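Local coordinates for DNA repair protein RAD7 (Saccharomyces cerevisiae, PDB 5ZB2), which promotes global genome nucleotide excision repair of nontranscribed DNA as a component of the global genome repair complex with Rad16 and Abf1, at residues 283-288 against 312-317. Residues are numbered along the deposited sequence; the frame is centred on the assembly and turned at random.
Sequences SLSYFF and IIELLL
L315 CD1 sits over one face of the F288 ring, 4.1 Å from its centroid and 14° off the ring normal, which identifies a CH-pi contact. The same leucine lies against the ring at a second point, with L315 CB 3.9 Å from F288 CD2; L315 CB thus meets the CD2-CE2 side of the F288 ring while L315 CD1 meets CE1 and CZ, and the leucine side chain from CB to CD1 lies across the face. In L315, CG anti to the backbone N (chi1 172°), with chi2 at 65°, carries CD1 over the ring. Nearer the main chains, F288 CB meets E314 CB at 3.9 Å, and the CA atoms of F288 and L315 approach to 5.6 Å. With the ring of F288 cut back to an alanine here, L315 CD1 is likely to lose the aromatic face it rests on, opening a gap between the helices. These helices, 281-290 and 309-320, run nearly parallel, with local axes 8.4 Å apart at an angle of 15°, as expected for neighbouring helices of successive turns in a leucine-rich-repeat solenoid, here in its C-terminal half. Toward the more exposed side, the contact passes to S285, whose CB lies 4.0 Å from E314 CG; this is a contact of aliphatic carbons, although both residues are polar. The hydroxyl of S285 is engaged within its own helix, hydrogen-bonding T281 O, and the S285 side chain also touches M310 and A311 of helix 309-320. L293, from the loop after helix 281-290, packs against both F288 and L315, bridging the two partners of the CH-pi pair.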
ATOM      1  N   SER A 283     -12.437  -8.677 -54.071  1.00 36.04           N
ATOM      2  CA  SER A 283     -11.169  -9.100 -53.483  1.00 36.42           C
ATOM      3  C   SER A 283     -11.382 -10.171 -52.419  1.00 35.13           C
ATOM      4  O   SER A 283     -10.638 -11.158 -52.368  1.00 31.00           O
ATOM      5  CB  SER A 283     -10.426  -7.898 -52.899  1.00 35.06           C
ATOM      6  OG  SER A 283     -11.072  -7.396 -51.742  1.00 37.39           O
ATOM      7  N   LEU A 284     -12.402 -10.009 -51.571  1.00 36.59           N
ATOM      8  CA  LEU A 284     -12.626 -10.977 -50.501  1.00 37.18           C
ATOM      9  C   LEU A 284     -13.155 -12.295 -51.050  1.00 36.65           C
ATOM     10  O   LEU A 284     -12.792 -13.369 -50.552  1.00 35.80           O
ATOM     11  CB  LEU A 284     -13.584 -10.409 -49.455  1.00 38.77           C
ATOM     12  CG  LEU A 284     -13.026  -9.292 -48.560  1.00 42.07           C
ATOM     13  CD1 LEU A 284     -14.042  -8.911 -47.504  1.00 42.19           C
ATOM     14  CD2 LEU A 284     -11.710  -9.678 -47.887  1.00 38.78           C
ATOM     15  N   SER A 285     -14.010 -12.244 -52.074  1.00 33.69           N
ATOM     16  CA  SER A 285     -14.427 -13.476 -52.735  1.00 37.69           C
ATOM     17  C   SER A 285     -13.219 -14.200 -53.308  1.00 36.35           C
ATOM     18  O   SER A 285     -13.055 -15.411 -53.124  1.00 36.65           O
ATOM     19  CB  SER A 285     -15.441 -13.175 -53.838  1.00 40.26           C
ATOM     20  OG  SER A 285     -16.653 -12.681 -53.301  1.00 52.37           O
ATOM     21  N   TYR A 286     -12.349 -13.457 -53.996  1.00 35.29           N
ATOM     22  CA  TYR A 286     -11.131 -14.030 -54.558  1.00 35.28           C
ATOM     23  C   TYR A 286     -10.301 -14.712 -53.479  1.00 38.26           C
ATOM     24  O   TYR A 286      -9.784 -15.818 -53.684  1.00 37.18           O
ATOM     25  CB  TYR A 286     -10.343 -12.917 -55.253  1.00 33.42           C
ATOM     26  CG  TYR A 286      -8.918 -13.227 -55.642  1.00 35.16           C
ATOM     27  CD1 TYR A 286      -8.629 -13.890 -56.829  1.00 33.72           C
ATOM     28  CD2 TYR A 286      -7.857 -12.808 -54.850  1.00 33.42           C
ATOM     29  CE1 TYR A 286      -7.327 -14.152 -57.201  1.00 34.11           C
ATOM     30  CE2 TYR A 286      -6.550 -13.067 -55.214  1.00 35.35           C
ATOM     31  CZ  TYR A 286      -6.293 -13.738 -56.391  1.00 34.12           C
ATOM     32  OH  TYR A 286      -4.997 -13.996 -56.758  1.00 32.93           O
ATOM     33  N   PHE A 287     -10.193 -14.083 -52.308  1.00 36.96           N
ATOM     34  CA  PHE A 287      -9.352 -14.623 -51.246  1.00 36.13           C
ATOM     35  C   PHE A 287      -9.996 -15.837 -50.589  1.00 37.89           C
ATOM     36  O   PHE A 287      -9.323 -16.840 -50.323  1.00 36.97           O
ATOM     37  CB  PHE A 287      -9.074 -13.536 -50.208  1.00 36.87           C
ATOM     38  CG  PHE A 287      -8.473 -14.056 -48.944  1.00 37.13           C
ATOM     39  CD1 PHE A 287      -7.197 -14.597 -48.938  1.00 36.10           C
ATOM     40  CD2 PHE A 287      -9.182 -14.000 -47.756  1.00 35.76           C
ATOM     41  CE1 PHE A 287      -6.640 -15.079 -47.770  1.00 37.55           C
ATOM     42  CE2 PHE A 287      -8.631 -14.477 -46.580  1.00 38.46           C
ATOM     43  CZ  PHE A 287      -7.359 -15.020 -46.585  1.00 38.44           C
ATOM     44  N   PHE A 288     -11.298 -15.762 -50.299  1.00 38.61           N
ATOM     45  CA  PHE A 288     -11.951 -16.848 -49.576  1.00 39.43           C
ATOM     46  C   PHE A 288     -12.011 -18.128 -50.403  1.00 43.44           C
ATOM     47  O   PHE A 288     -11.934 -19.227 -49.840  1.00 45.37           O
ATOM     48  CB  PHE A 288     -13.362 -16.426 -49.152  1.00 40.63           C
ATOM     49  CG  PHE A 288     -13.394 -15.428 -48.018  1.00 40.55           C
ATOM     50  CD1 PHE A 288     -12.468 -15.485 -46.986  1.00 39.81           C
ATOM     51  CD2 PHE A 288     -14.352 -14.435 -47.990  1.00 39.95           C
ATOM     52  CE1 PHE A 288     -12.504 -14.569 -45.950  1.00 40.44           C
ATOM     53  CE2 PHE A 288     -14.395 -13.516 -46.954  1.00 42.40           C
ATOM     54  CZ  PHE A 288     -13.472 -13.582 -45.937  1.00 42.61           C
ATOM     55  N   ILE A 312     -19.735 -13.156 -48.696  1.00 39.26           N
ATOM     56  CA  ILE A 312     -20.267 -13.952 -47.594  1.00 40.02           C
ATOM     57  C   ILE A 312     -20.473 -15.399 -48.024  1.00 41.85           C
ATOM     58  O   ILE A 312     -20.235 -16.331 -47.245  1.00 41.06           O
ATOM     59  CB  ILE A 312     -21.578 -13.332 -47.075  1.00 41.09           C
ATOM     60  CG1 ILE A 312     -21.377 -11.856 -46.713  1.00 39.73           C
ATOM     61  CG2 ILE A 312     -22.106 -14.111 -45.873  1.00 40.60           C
ATOM     62  CD1 ILE A 312     -20.248 -11.597 -45.744  1.00 38.44           C
ATOM     63  N   ILE A 313     -20.933 -15.611 -49.259  1.00 43.69           N
ATOM     64  CA  ILE A 313     -21.158 -16.970 -49.746  1.00 44.15           C
ATOM     65  C   ILE A 313     -19.838 -17.725 -49.821  1.00 44.39           C
ATOM     66  O   ILE A 313     -19.721 -18.855 -49.336  1.00 45.66           O
ATOM     67  CB  ILE A 313     -21.877 -16.941 -51.108  1.00 46.22           C
ATOM     68  CG1 ILE A 313     -23.282 -16.351 -50.945  1.00 47.55           C
ATOM     69  CG2 ILE A 313     -21.952 -18.343 -51.717  1.00 48.00           C
ATOM     70  CD1 ILE A 313     -24.045 -16.180 -52.246  1.00 49.72           C
ATOM     71  N   GLU A 314     -18.822 -17.111 -50.434  1.00 44.41           N
ATOM     72  CA  GLU A 314     -17.517 -17.761 -50.520  1.00 45.02           C
ATOM     73  C   GLU A 314     -16.966 -18.068 -49.132  1.00 44.76           C
ATOM     74  O   GLU A 314     -16.324 -19.105 -48.929  1.00 46.01           O
ATOM     75  CB  GLU A 314     -16.541 -16.883 -51.303  1.00 43.89           C
ATOM     76  CG  GLU A 314     -16.860 -16.741 -52.792  1.00 46.85           C
ATOM     77  CD  GLU A 314     -16.708 -18.045 -53.566  1.00 52.77           C
ATOM     78  OE1 GLU A 314     -16.156 -19.019 -53.012  1.00 52.11           O
ATOM     79  OE2 GLU A 314     -17.145 -18.094 -54.736  1.00 67.35           O
ATOM     80  N   LEU A 315     -17.205 -17.178 -48.165  1.00 41.86           N
ATOM     81  CA  LEU A 315     -16.768 -17.434 -46.796  1.00 42.30           C
ATOM     82  C   LEU A 315     -17.419 -18.697 -46.242  1.00 43.94           C
ATOM     83  O   LEU A 315     -16.737 -19.591 -45.729  1.00 44.49           O
ATOM     84  CB  LEU A 315     -17.090 -16.229 -45.906  1.00 41.66           C
ATOM     85  CG  LEU A 315     -16.861 -16.405 -44.399  1.00 41.68           C
ATOM     86  CD1 LEU A 315     -15.390 -16.618 -44.086  1.00 42.25           C
ATOM     87  CD2 LEU A 315     -17.402 -15.209 -43.626  1.00 43.72           C
ATOM     88  N   LEU A 316     -18.747 -18.787 -46.339  1.00 43.49           N
ATOM     89  CA  LEU A 316     -19.466 -19.918 -45.759  1.00 46.47           C
ATOM     90  C   LEU A 316     -19.127 -21.224 -46.470  1.00 49.22           C
ATOM     91  O   LEU A 316     -18.926 -22.256 -45.819  1.00 51.23           O
ATOM     92  CB  LEU A 316     -20.970 -19.658 -45.814  1.00 48.97           C
ATOM     93  CG  LEU A 316     -21.460 -18.414 -45.071  1.00 46.09           C
ATOM     94  CD1 LEU A 316     -22.889 -18.107 -45.463  1.00 47.43           C
ATOM     95  CD2 LEU A 316     -21.345 -18.595 -43.566  1.00 47.97           C
ATOM     96  N   LEU A 317     -19.060 -21.203 -47.800  1.00 46.58           N
ATOM     97  CA  LEU A 317     -18.851 -22.425 -48.567  1.00 48.90           C
ATOM     98  C   LEU A 317     -17.414 -22.934 -48.527  1.00 49.36           C
ATOM     99  O   LEU A 317     -17.159 -24.043 -49.007  1.00 52.32           O
ATOM    100  CB  LEU A 317     -19.270 -22.206 -50.023  1.00 49.58           C
ATOM    101  CG  LEU A 317     -20.748 -22.463 -50.338  1.00 55.33           C
ATOM    102  CD1 LEU A 317     -21.658 -21.695 -49.395  1.00 56.67           C
ATOM    103  CD2 LEU A 317     -21.056 -22.099 -51.784  1.00 55.87           C
TER